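Local coordinates for rutinosidase (Aspergillus niger, PDB 6I1A), which hydrolyses rutinosides such as rutin to release the disaccharide rutinose, and may also act as an exo-1,3-beta-glucanase on beta-glucan, at residues W30-S35 / D135-P140; G54-E57 / Q62-P65; T95-W100 / I148-G153; W100-L103 / Y109-N112. All coordinates share one frame; numbering follows the deposited sequence.

Contact 1: residues W30-S35 / D135-P140; sequences WLEQES and DTHSLP. With EDO (1,2-ethanediol), chain M.
Glu32 and Glu34 reach His137 in two ways, one by direct touch and one through water. OE2 of Glu32 lies 3.8 Å from CD2 of His137, with the carboxylate and imidazole planes turned 53° against each other, a van der Waals meeting of oxygen and ring carbon. Glu34 stops short of the ring; a water in the plane of the imidazole, at its edge, joins them, lying 2.7 Å from OE2 of Glu34, to which it donates, and 2.8 Å from NE2 of His137. The two glutamates also come close, OE2 of Glu32 being 2.7 Å from OE2 of Glu34. These residues sit on loops that follow strands 22-26 and 131-136 of the glycoside hydrolase family 5 TIM barrel. Loops at these strand ends line the active-site mouth in such barrels, so a polar cluster here is consistent with the substrate pocket. Histidine suits the centre because its two ring nitrogens can serve two partners: while NE2 meets the water, ND1 donates to OD2 of Asp135 over 2.6 Å, a bent bond with OD2 tilted 28° from the imidazole plane. It helps to fix the ring's rotation. The bend of Glu32 at chi2 (83°) turns OE2 to the ring while OE1 accepts from the backbone N of Gly29. Farther out, Pro94 packs against His137, and Trp338 against both glutamates.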
loop_
_atom_site.group_PDB
_atom_site.type_symbol
_atom_site.label_atom_id
_atom_site.label_comp_id
_atom_site.label_asym_id
_atom_site.label_seq_id
_atom_site.Cartn_x
_atom_site.Cartn_y
_atom_site.Cartn_z
ATOM N N TRP A 30 25.447 3.893 -15.271
ATOM C CA TRP A 30 26.862 3.732 -15.717
ATOM C C TRP A 30 26.904 2.711 -16.851
ATOM O O TRP A 30 27.189 3.089 -18.013
ATOM C CB TRP A 30 27.741 3.352 -14.558
ATOM C CG TRP A 30 29.164 3.042 -14.918
ATOM C CD1 TRP A 30 29.967 3.665 -15.852
ATOM C CD2 TRP A 30 29.990 2.045 -14.306
ATOM N NE1 TRP A 30 31.218 3.105 -15.862
ATOM C CE2 TRP A 30 31.267 2.100 -14.918
ATOM C CE3 TRP A 30 29.780 1.091 -13.312
ATOM C CZ2 TRP A 30 32.295 1.254 -14.513
ATOM C CZ3 TRP A 30 30.794 0.251 -12.968
ATOM C CH2 TRP A 30 32.049 0.336 -13.528
ATOM N N LEU A 31 26.573 1.470 -16.537
ATOM C CA LEU A 31 26.506 0.377 -17.530
ATOM C C LEU A 31 25.076 0.139 -18.037
ATOM O O LEU A 31 24.909 -0.637 -18.983
ATOM C CB LEU A 31 27.128 -0.893 -16.940
ATOM C CG LEU A 31 28.538 -0.710 -16.402
ATOM C CD1 LEU A 31 29.105 -2.013 -15.833
ATOM C CD2 LEU A 31 29.481 -0.137 -17.489
ATOM N N GLU A 32 24.086 0.809 -17.470
ATOM C CA GLU A 32 22.715 0.849 -17.981
ATOM C C GLU A 32 22.257 2.305 -17.935
ATOM O O GLU A 32 22.605 2.970 -16.913
ATOM C CB GLU A 32 21.807 -0.071 -17.154
ATOM C CG GLU A 32 21.791 0.150 -15.634
ATOM C CD GLU A 32 20.890 1.234 -15.099
ATOM O OE1 GLU A 32 21.272 1.861 -14.116
ATOM O OE2 GLU A 32 19.751 1.370 -15.624
ATOM N N GLN A 33 21.509 2.740 -18.913
ATOM C CA GLN A 33 21.257 4.214 -19.061
ATOM C C GLN A 33 19.783 4.485 -18.772
ATOM O O GLN A 33 18.907 3.719 -19.195
ATOM C CB GLN A 33 21.600 4.685 -20.484
ATOM C CG GLN A 33 22.969 4.211 -20.966
ATOM C CD GLN A 33 24.076 4.518 -20.011
ATOM O OE1 GLN A 33 24.132 5.565 -19.323
ATOM N NE2 GLN A 33 25.053 3.617 -19.929
ATOM N N GLU A 34 19.522 5.641 -18.105
ATOM C CA GLU A 34 18.153 6.083 -17.840
ATOM C C GLU A 34 18.089 7.623 -17.969
ATOM O O GLU A 34 19.007 8.273 -17.524
ATOM C CB GLU A 34 17.726 5.704 -16.412
ATOM C CG GLU A 34 17.835 4.199 -16.135
ATOM C CD GLU A 34 17.512 3.814 -14.699
ATOM O OE1 GLU A 34 16.617 4.496 -14.107
ATOM O OE2 GLU A 34 18.171 2.929 -14.170
ATOM N N SER A 35 16.969 8.090 -18.464
ATOM C CA SER A 35 16.772 9.536 -18.763
ATOM C C SER A 35 16.947 10.404 -17.524
ATOM O O SER A 35 17.522 11.488 -17.648
ATOM C CB SER A 35 15.442 9.758 -19.382
ATOM O OG SER A 35 14.356 9.523 -18.500
ATOM N N ASP A 135 24.327 -7.229 -10.788
ATOM C CA ASP A 135 22.896 -7.291 -11.084
ATOM C C ASP A 135 22.680 -7.300 -12.592
ATOM O O ASP A 135 23.106 -6.358 -13.292
ATOM C CB ASP A 135 22.270 -6.069 -10.397
ATOM C CG ASP A 135 20.959 -5.603 -10.977
ATOM O OD1 ASP A 135 20.114 -6.393 -11.427
ATOM O OD2 ASP A 135 20.758 -4.351 -10.868
ATOM N N THR A 136 21.998 -8.319 -13.110
ATOM C CA THR A 136 21.532 -8.328 -14.498
ATOM C C THR A 136 20.187 -7.600 -14.542
ATOM O O THR A 136 19.140 -8.246 -14.303
ATOM C CB THR A 136 21.537 -9.742 -15.095
ATOM O OG1 THR A 136 20.768 -10.596 -14.275
ATOM C CG2 THR A 136 22.952 -10.265 -15.120
ATOM N N HIS A 137 20.251 -6.274 -14.729
ATOM C CA HIS A 137 19.103 -5.386 -14.528
ATOM C C HIS A 137 18.014 -5.618 -15.558
ATOM O O HIS A 137 16.814 -5.530 -15.227
ATOM C CB HIS A 137 19.634 -3.945 -14.588
ATOM C CG HIS A 137 18.950 -2.971 -13.692
ATOM N ND1 HIS A 137 18.959 -3.135 -12.342
ATOM C CD2 HIS A 137 18.432 -1.735 -13.959
ATOM C CE1 HIS A 137 18.387 -2.071 -11.809
ATOM N NE2 HIS A 137 18.059 -1.200 -12.748
ATOM N N SER A 138 18.424 -5.964 -16.781
ATOM C CA SER A 138 17.524 -6.385 -17.862
ATOM C C SER A 138 17.797 -7.846 -18.214
ATOM O O SER A 138 18.930 -8.306 -18.032
ATOM C CB SER A 138 17.695 -5.525 -19.106
ATOM O OG SER A 138 19.062 -5.275 -19.394
ATOM N N LEU A 139 16.793 -8.488 -18.779
ATOM C CA LEU A 139 16.973 -9.852 -19.371
ATOM C C LEU A 139 16.317 -9.837 -20.742
ATOM O O LEU A 139 15.442 -9.030 -21.042
ATOM C CB LEU A 139 16.340 -10.935 -18.504
ATOM C CG LEU A 139 16.966 -11.136 -17.128
ATOM C CD1 LEU A 139 16.147 -12.128 -16.315
ATOM C CD2 LEU A 139 18.433 -11.568 -17.254
ATOM N N PRO A 140 16.778 -10.745 -21.646
ATOM C CA PRO A 140 16.248 -10.817 -22.989
ATOM C C PRO A 140 14.727 -10.886 -23.033
ATOM O O PRO A 140 14.099 -11.663 -22.306
ATOM C CB PRO A 140 16.927 -12.080 -23.566
ATOM C CG PRO A 140 18.263 -12.128 -22.821
ATOM C CD PRO A 140 17.890 -11.686 -21.421
HETATM C C1 EDO M . 16.013 14.182 -19.288
HETATM O O1 EDO M . 16.612 15.474 -19.346
HETATM C C2 EDO M . 15.648 13.880 -17.876
HETATM O O2 EDO M . 16.662 14.018 -16.912
HETATM O O HOH W 1 17.104 1.420 -12.200
#

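Contact 2: residues G54-E57 / Q62-P65; sequences GLCE and QCGP
Both cysteines hold SG anti to the backbone N, chi1 -162° in Cys56 and 174° in Cys63, and this swings the two sulfurs out of their helices toward each other, where they join as a disulfide. The S-S bond is 2.1 Å long between SG of Cys56 and SG of Cys63, and the torsion about it is -103°, a left-handed bridge near the right angle at which the sulfur lone pairs repel least. With that twist the CA atoms of Cys56 and Cys63 are 5.0 Å apart, while CB of Cys56 and CB of Cys63 are separated by 4.1 Å. The approach is not quite symmetrical: CB of Cys63 also comes within 3.5 Å of the backbone O of Cys56. Cysteine suits both places because the contact between the two segments is essentially this one covalent link. Pro65 fits its place in the first turn of a helix, where the backbone N needs no helical acceptor. The enzyme is a secreted protein, in which disulfides are common, and this one closes a small loop. It staples the helix 52-59 to the beginning of helix 63-73, with Tyr109 of the loop before helix 113-128 resting on both cysteines, and Leu55 turned to Phe41 and Trp42 of helix 39-45.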
loop_
_atom_site.group_PDB
_atom_site.type_symbol
_atom_site.label_atom_id
_atom_site.label_comp_id
_atom_site.label_asym_id
_atom_site.label_seq_id
_atom_site.Cartn_x
_atom_site.Cartn_y
_atom_site.Cartn_z
ATOM N N GLY A 54 16.046 2.780 -27.375
ATOM C CA GLY A 54 15.767 3.799 -28.411
ATOM C C GLY A 54 16.899 4.799 -28.523
ATOM O O GLY A 54 17.131 5.311 -29.638
ATOM N N LEU A 55 17.576 5.165 -27.446
ATOM C CA LEU A 55 18.798 6.015 -27.528
ATOM C C LEU A 55 19.835 5.353 -28.436
ATOM O O LEU A 55 20.429 6.020 -29.334
ATOM C CB LEU A 55 19.340 6.262 -26.124
ATOM C CG LEU A 55 20.649 7.025 -26.040
ATOM C CD1 LEU A 55 20.650 7.914 -24.788
ATOM C CD2 LEU A 55 21.842 6.116 -26.058
ATOM N N CYS A 56 20.044 4.061 -28.282
ATOM C CA CYS A 56 21.057 3.353 -29.091
ATOM C C CYS A 56 20.583 3.277 -30.536
ATOM O O CYS A 56 21.442 3.519 -31.444
ATOM C CB CYS A 56 21.270 1.963 -28.511
ATOM S SG CYS A 56 22.799 1.170 -29.037
ATOM N N GLU A 57 19.318 2.973 -30.760
ATOM C CA GLU A 57 18.744 2.955 -32.120
ATOM C C GLU A 57 18.953 4.344 -32.754
ATOM O O GLU A 57 19.398 4.452 -33.946
ATOM C CB GLU A 57 17.278 2.599 -32.091
ATOM C CG GLU A 57 16.602 2.599 -33.460
ATOM C CD GLU A 57 15.322 1.806 -33.578
ATOM O OE1 GLU A 57 14.805 1.389 -32.575
ATOM O OE2 GLU A 57 14.859 1.604 -34.720
ATOM N N GLN A 62 26.922 5.366 -33.989
ATOM C CA GLN A 62 27.630 6.133 -32.960
ATOM C C GLN A 62 27.197 5.668 -31.546
ATOM O O GLN A 62 27.790 6.120 -30.594
ATOM C CB GLN A 62 27.380 7.621 -33.119
ATOM C CG GLN A 62 28.086 8.170 -34.366
ATOM C CD GLN A 62 29.565 7.881 -34.284
ATOM O OE1 GLN A 62 30.117 7.108 -35.060
ATOM N NE2 GLN A 62 30.191 8.382 -33.249
ATOM N N CYS A 63 26.308 4.712 -31.475
ATOM C CA CYS A 63 25.856 4.242 -30.132
ATOM C C CYS A 63 27.029 3.709 -29.340
ATOM O O CYS A 63 27.251 4.130 -28.170
ATOM C CB CYS A 63 24.769 3.195 -30.276
ATOM S SG CYS A 63 24.343 2.491 -28.656
ATOM N N GLY A 64 27.804 2.782 -29.895
ATOM C CA GLY A 64 28.966 2.197 -29.211
ATOM C C GLY A 64 29.970 3.235 -28.742
ATOM O O GLY A 64 30.371 3.316 -27.579
ATOM N N PRO A 65 30.477 4.090 -29.660
ATOM C CA PRO A 65 31.456 5.085 -29.250
ATOM C C PRO A 65 30.969 6.018 -28.121
ATOM O O PRO A 65 31.717 6.244 -27.215
ATOM C CB PRO A 65 31.727 5.836 -30.563
ATOM C CG PRO A 65 31.524 4.781 -31.619
ATOM C CD PRO A 65 30.327 3.977 -31.124
#

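Contact 3: residues T95-W100 / I148-G153; sequences TTYAAW and IGEATG. With EDO (1,2-ethanediol), chain V; EDO (1,2-ethanediol), chain I.
Tyr97 and Glu150 make the whole of the close contact, their polar ends meeting in one short hydrogen bond. OH of Tyr97 donates to OE2 of Glu150 over 2.5 Å, reaching the oxygen on its anti side and 24° out of the carboxylate plane. Ring and carboxylate are turned 63° against each other, while CG of Glu150 sits at the ring edge, in the ring plane, 3.9 Å from CE2 of Tyr97. Glu150 can span the gap because CG is anti to its backbone N (chi1 173°) and the chain stays extended beyond it; a long acidic side chain and a phenol are well matched when two loops must be bridged. Its buried oxygens have further partners, since OE2 also accepts from the backbone N of Gly141 and OE1 from ND1 of His154. The phenol likewise has a second partner in Ser106. A 1,2-ethanediol, probably from the crystallisation liquor, lies against this pair, its C1 3.3 Å from OH of Tyr97, and donates from its O2 to OE1 of Glu150.

Looser by contrast is the exposed Thr152, away from the contact, whose OG1 is hydrogen-bonded to a second such diol.

Residues 95-100 run from the last residue of strand 90-95 into the loop after it and include a 3-10 turn at 97-99, and 148-153 belong to the long loop between strand 131-136 and helix 161-179. Trp53 of helix 52-59 packs on both Tyr97 and Glu150, and Val170 of helix 161-179 touches Tyr97 and Trp100.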
loop_
_atom_site.group_PDB
_atom_site.type_symbol
_atom_site.label_atom_id
_atom_site.label_comp_id
_atom_site.label_asym_id
_atom_site.label_seq_id
_atom_site.Cartn_x
_atom_site.Cartn_y
_atom_site.Cartn_z
ATOM N N THR A 95 23.816 -3.926 -14.560
ATOM C CA THR A 95 24.313 -4.137 -15.923
ATOM C C THR A 95 23.126 -4.457 -16.825
ATOM O O THR A 95 22.095 -5.014 -16.370
ATOM C CB THR A 95 25.339 -5.266 -15.953
ATOM O OG1 THR A 95 24.772 -6.559 -15.651
ATOM C CG2 THR A 95 26.508 -5.044 -15.025
ATOM N N THR A 96 23.262 -4.158 -18.122
ATOM C CA THR A 96 22.304 -4.716 -19.093
ATOM C C THR A 96 22.718 -6.161 -19.405
ATOM O O THR A 96 23.887 -6.514 -19.273
ATOM C CB THR A 96 22.205 -3.921 -20.380
ATOM O OG1 THR A 96 23.420 -4.131 -21.120
ATOM C CG2 THR A 96 22.006 -2.437 -20.122
ATOM N N TYR A 97 21.782 -6.939 -19.892
ATOM C CA TYR A 97 22.155 -8.332 -20.298
ATOM C C TYR A 97 23.170 -8.264 -21.439
ATOM O O TYR A 97 23.891 -9.254 -21.648
ATOM C CB TYR A 97 20.959 -9.207 -20.676
ATOM C CG TYR A 97 20.167 -8.741 -21.850
ATOM C CD1 TYR A 97 20.649 -8.935 -23.148
ATOM C CD2 TYR A 97 18.963 -8.055 -21.706
ATOM C CE1 TYR A 97 19.938 -8.525 -24.244
ATOM C CE2 TYR A 97 18.260 -7.611 -22.820
ATOM C CZ TYR A 97 18.747 -7.867 -24.100
ATOM O OH TYR A 97 18.071 -7.394 -25.199
ATOM N N ALA A 98 23.157 -7.193 -22.226
ATOM C CA ALA A 98 23.994 -7.064 -23.435
ATOM C C ALA A 98 25.454 -6.906 -23.051
ATOM O O ALA A 98 26.347 -7.003 -23.928
ATOM C CB ALA A 98 23.502 -5.932 -24.284
ATOM N N ALA A 99 25.797 -6.625 -21.795
ATOM C CA ALA A 99 27.176 -6.649 -21.308
ATOM C C ALA A 99 27.712 -8.097 -21.432
ATOM O O ALA A 99 28.957 -8.295 -21.471
ATOM C CB ALA A 99 27.238 -6.174 -19.884
ATOM N N TRP A 100 26.813 -9.066 -21.342
ATOM C CA TRP A 100 27.146 -10.481 -21.073
ATOM C C TRP A 100 26.991 -11.313 -22.326
ATOM O O TRP A 100 27.785 -12.294 -22.504
ATOM C CB TRP A 100 26.330 -11.017 -19.886
ATOM C CG TRP A 100 26.530 -10.190 -18.651
ATOM C CD1 TRP A 100 25.682 -9.218 -18.174
ATOM C CD2 TRP A 100 27.658 -10.205 -17.773
ATOM N NE1 TRP A 100 26.205 -8.665 -17.061
ATOM C CE2 TRP A 100 27.419 -9.238 -16.780
ATOM C CE3 TRP A 100 28.832 -10.970 -17.685
ATOM C CZ2 TRP A 100 28.333 -9.013 -15.748
ATOM C CZ3 TRP A 100 29.716 -10.724 -16.673
ATOM C CH2 TRP A 100 29.467 -9.754 -15.708
ATOM N N ILE A 148 14.521 -0.238 -17.900
ATOM C CA ILE A 148 15.439 -0.965 -17.019
ATOM C C ILE A 148 15.320 -2.485 -17.277
ATOM O O ILE A 148 16.325 -3.188 -17.074
ATOM C CB ILE A 148 15.220 -0.637 -15.551
ATOM C CG1 ILE A 148 13.773 -0.800 -15.124
ATOM C CG2 ILE A 148 15.706 0.793 -15.286
ATOM C CD1 ILE A 148 13.556 -0.820 -13.597
ATOM N N GLY A 149 14.172 -2.992 -17.733
ATOM C CA GLY A 149 13.935 -4.417 -17.922
ATOM C C GLY A 149 14.434 -4.905 -19.280
ATOM O O GLY A 149 14.506 -6.152 -19.440
ATOM N N GLU A 150 14.643 -3.996 -20.225
ATOM C CA GLU A 150 15.211 -4.212 -21.591
ATOM C C GLU A 150 14.854 -2.963 -22.412
ATOM O O GLU A 150 15.716 -2.414 -23.107
ATOM C CB GLU A 150 14.628 -5.419 -22.337
ATOM C CG GLU A 150 15.136 -5.468 -23.793
ATOM C CD GLU A 150 14.689 -6.717 -24.516
ATOM O OE1 GLU A 150 13.507 -6.893 -24.867
ATOM O OE2 GLU A 150 15.578 -7.600 -24.713
ATOM N N ALA A 151 13.582 -2.598 -22.447
ATOM C CA ALA A 151 13.050 -1.484 -23.263
ATOM C C ALA A 151 11.611 -1.190 -22.868
ATOM O O ALA A 151 10.861 -2.080 -22.417
ATOM C CB ALA A 151 13.097 -1.824 -24.732
ATOM N N THR A 152 11.225 0.075 -23.120
ATOM C CA THR A 152 9.829 0.477 -22.914
ATOM C C THR A 152 8.889 -0.415 -23.681
ATOM O O THR A 152 9.111 -0.630 -24.916
ATOM C CB THR A 152 9.633 1.950 -23.278
ATOM O OG1 THR A 152 10.561 2.719 -22.559
ATOM C CG2 THR A 152 8.216 2.402 -22.967
ATOM N N GLY A 153 7.859 -0.961 -23.067
ATOM C CA GLY A 153 6.851 -1.775 -23.731
ATOM C C GLY A 153 7.254 -3.222 -23.935
ATOM O O GLY A 153 6.425 -3.958 -24.491
HETATM C C1 EDO V . 16.440 -9.623 -27.058
HETATM O O1 EDO V . 16.489 -10.918 -27.717
HETATM C C2 EDO V . 15.480 -8.572 -27.603
HETATM O O2 EDO V . 14.063 -8.655 -27.187
HETATM C C1 EDO I . 10.688 4.180 -19.270
HETATM O O1 EDO I . 10.655 2.880 -19.779
HETATM C C2 EDO I . 9.348 4.714 -19.205
HETATM O O2 EDO I . 8.784 4.969 -20.489
#

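Contact 4: residues W100-L103 / Y109-N112; sequences WIDL and YSGN. With NAG (2-acetamido-2-deoxy-beta-D-glucopyranose), chain C; EDO (1,2-ethanediol), chain N.
The carboxylate of Asp102 is a flat group met on one side by Ser110, whose CB and OG both stand above its plane, with OG of Ser110 3.7 Å from CG of Asp102. Next to Ser110, the ring of Tyr109 carries the backbone N of Gly111 over one face, displaced toward the rim and 3.8 Å above the plane. Both segments belong to the beta-alpha loop that joins strand 90-95 of the TIM barrel to helix 113-128, and they fold this loop back on itself at the surface. Having no side chain, Gly111 lets the chain double back closely over the tyrosine. Asp102 has CG anti to its backbone N (chi1 -177°), a setting that turns one face of the carboxylate to the serine. Serine is small enough to tuck in here: its OG comes within 3.2 Å of the backbone O of Ile101, though its hydrogen bond goes to the O of Ala98. A 1,2-ethanediol, probably from the crystallisation liquor, donates from its O1 to O of Gly111. Tyr109 gives its OH a hydrogen bond with Glu68 of helix 63-73. Asn112 opens the N-linked sequon just before helix 113-128 and bears a sugar whose acetyl methyl C8 lies 3.7 Å from OH of Tyr109. The glycosidic link itself is the 1.4 Å bond from ND2 of Asn112 to C1 of the N-acetylglucosamine.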
loop_
_atom_site.group_PDB
_atom_site.type_symbol
_atom_site.label_atom_id
_atom_site.label_comp_id
_atom_site.label_asym_id
_atom_site.label_seq_id
_atom_site.Cartn_x
_atom_site.Cartn_y
_atom_site.Cartn_z
ATOM N N TRP A 100 26.813 -9.066 -21.342
ATOM C CA TRP A 100 27.146 -10.481 -21.073
ATOM C C TRP A 100 26.991 -11.313 -22.326
ATOM O O TRP A 100 27.785 -12.294 -22.504
ATOM C CB TRP A 100 26.330 -11.017 -19.886
ATOM C CG TRP A 100 26.530 -10.190 -18.651
ATOM C CD1 TRP A 100 25.682 -9.218 -18.174
ATOM C CD2 TRP A 100 27.658 -10.205 -17.773
ATOM N NE1 TRP A 100 26.205 -8.665 -17.061
ATOM C CE2 TRP A 100 27.419 -9.238 -16.780
ATOM C CE3 TRP A 100 28.832 -10.970 -17.685
ATOM C CZ2 TRP A 100 28.333 -9.013 -15.748
ATOM C CZ3 TRP A 100 29.716 -10.724 -16.673
ATOM C CH2 TRP A 100 29.467 -9.754 -15.708
ATOM N N ILE A 101 25.988 -11.042 -23.129
ATOM C CA ILE A 101 25.703 -11.800 -24.380
ATOM C C ILE A 101 25.343 -10.815 -25.456
ATOM O O ILE A 101 24.802 -9.731 -25.173
ATOM C CB ILE A 101 24.612 -12.831 -24.190
ATOM C CG1 ILE A 101 23.220 -12.247 -24.038
ATOM C CG2 ILE A 101 25.006 -13.834 -23.103
ATOM C CD1 ILE A 101 22.089 -13.321 -24.182
ATOM N N ASP A 102 25.630 -11.167 -26.705
ATOM C CA ASP A 102 25.347 -10.294 -27.846
ATOM C C ASP A 102 24.300 -10.972 -28.701
ATOM O O ASP A 102 24.672 -11.884 -29.528
ATOM C CB ASP A 102 26.641 -10.055 -28.610
ATOM C CG ASP A 102 26.489 -9.116 -29.747
ATOM O OD1 ASP A 102 25.374 -8.860 -30.173
ATOM O OD2 ASP A 102 27.558 -8.578 -30.161
ATOM N N LEU A 103 23.036 -10.692 -28.499
ATOM C CA LEU A 103 21.929 -11.314 -29.263
ATOM C C LEU A 103 21.683 -10.540 -30.536
ATOM O O LEU A 103 21.658 -9.314 -30.555
ATOM C CB LEU A 103 20.646 -11.343 -28.428
ATOM C CG LEU A 103 20.716 -12.362 -27.296
ATOM C CD1 LEU A 103 19.565 -12.111 -26.323
ATOM C CD2 LEU A 103 20.641 -13.767 -27.861
ATOM N N TYR A 109 23.480 -2.142 -26.710
ATOM C CA TYR A 109 24.880 -2.214 -27.138
ATOM C C TYR A 109 25.640 -3.269 -26.322
ATOM O O TYR A 109 25.596 -3.294 -25.085
ATOM C CB TYR A 109 25.555 -0.852 -26.942
ATOM C CG TYR A 109 27.034 -0.850 -27.197
ATOM C CD1 TYR A 109 27.529 -1.095 -28.484
ATOM C CD2 TYR A 109 27.931 -0.585 -26.189
ATOM C CE1 TYR A 109 28.890 -1.107 -28.712
ATOM C CE2 TYR A 109 29.300 -0.557 -26.419
ATOM C CZ TYR A 109 29.767 -0.811 -27.695
ATOM O OH TYR A 109 31.130 -0.811 -27.887
ATOM N N SER A 110 26.363 -4.160 -27.044
ATOM C CA SER A 110 27.316 -5.125 -26.481
ATOM C C SER A 110 28.746 -4.640 -26.754
ATOM O O SER A 110 29.145 -4.622 -27.953
ATOM C CB SER A 110 27.138 -6.496 -27.082
ATOM O OG SER A 110 25.925 -7.104 -26.669
ATOM N N GLY A 111 29.481 -4.263 -25.735
ATOM C CA GLY A 111 30.870 -3.785 -25.890
ATOM C C GLY A 111 31.757 -4.220 -24.766
ATOM O O GLY A 111 31.673 -5.368 -24.338
ATOM N N ASN A 112 32.530 -3.287 -24.220
ATOM C CA ASN A 112 33.543 -3.575 -23.180
ATOM C C ASN A 112 33.012 -3.314 -21.765
ATOM O O ASN A 112 33.843 -3.115 -20.853
ATOM C CB ASN A 112 34.820 -2.752 -23.424
ATOM C CG ASN A 112 35.717 -3.334 -24.476
ATOM O OD1 ASN A 112 35.681 -4.522 -24.740
ATOM N ND2 ASN A 112 36.468 -2.478 -25.131
HETATM C C1 NAG C . 37.384 -3.029 -26.086
HETATM C C2 NAG C . 37.466 -2.064 -27.247
HETATM C C3 NAG C . 38.701 -2.474 -28.093
HETATM C C4 NAG C . 39.989 -2.650 -27.285
HETATM C C5 NAG C . 39.770 -3.621 -26.112
HETATM C C6 NAG C . 41.047 -3.873 -25.266
HETATM C C7 NAG C . 35.465 -1.396 -28.480
HETATM C C8 NAG C . 34.332 -1.906 -29.326
HETATM N N2 NAG C . 36.292 -2.318 -28.055
HETATM O O3 NAG C . 38.896 -1.498 -29.113
HETATM O O4 NAG C . 40.979 -3.226 -28.156
HETATM O O5 NAG C . 38.655 -3.072 -25.360
HETATM O O6 NAG C . 41.527 -2.629 -24.737
HETATM O O7 NAG C . 35.665 -0.242 -28.197
HETATM C C1 EDO N . 29.623 -8.249 -24.645
HETATM O O1 EDO N . 30.347 -7.558 -25.636
HETATM C C2 EDO N . 28.910 -9.422 -25.110
HETATM O O2 EDO N . 29.862 -10.410 -25.449
#

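Contact 1 spans the most sequence, joining loops after strands 22-26 and 131-136, and contacts 2 and 4 are nested within the chain it encloses. Contact 3 crosses it, starting at the end of strand 90-95 and ending beyond residue 140. Strands 22-26, 90-95 and 131-136 are neighbours in the parallel barrel sheet; the centres of contacts 1 and 3 lie about 5 Å apart, and the two touch through backbone pairs of Thr95 with Asp135 and His137. Contacts 3 and 4 share Trp100, whereas contact 2 stands about 14 Å from the centres of contacts 1 and 3 and meets contact 4 through Tyr109. Together they run from the probable pocket out to a buried disulfide far from the chain's centre and a glycosylated surface loop.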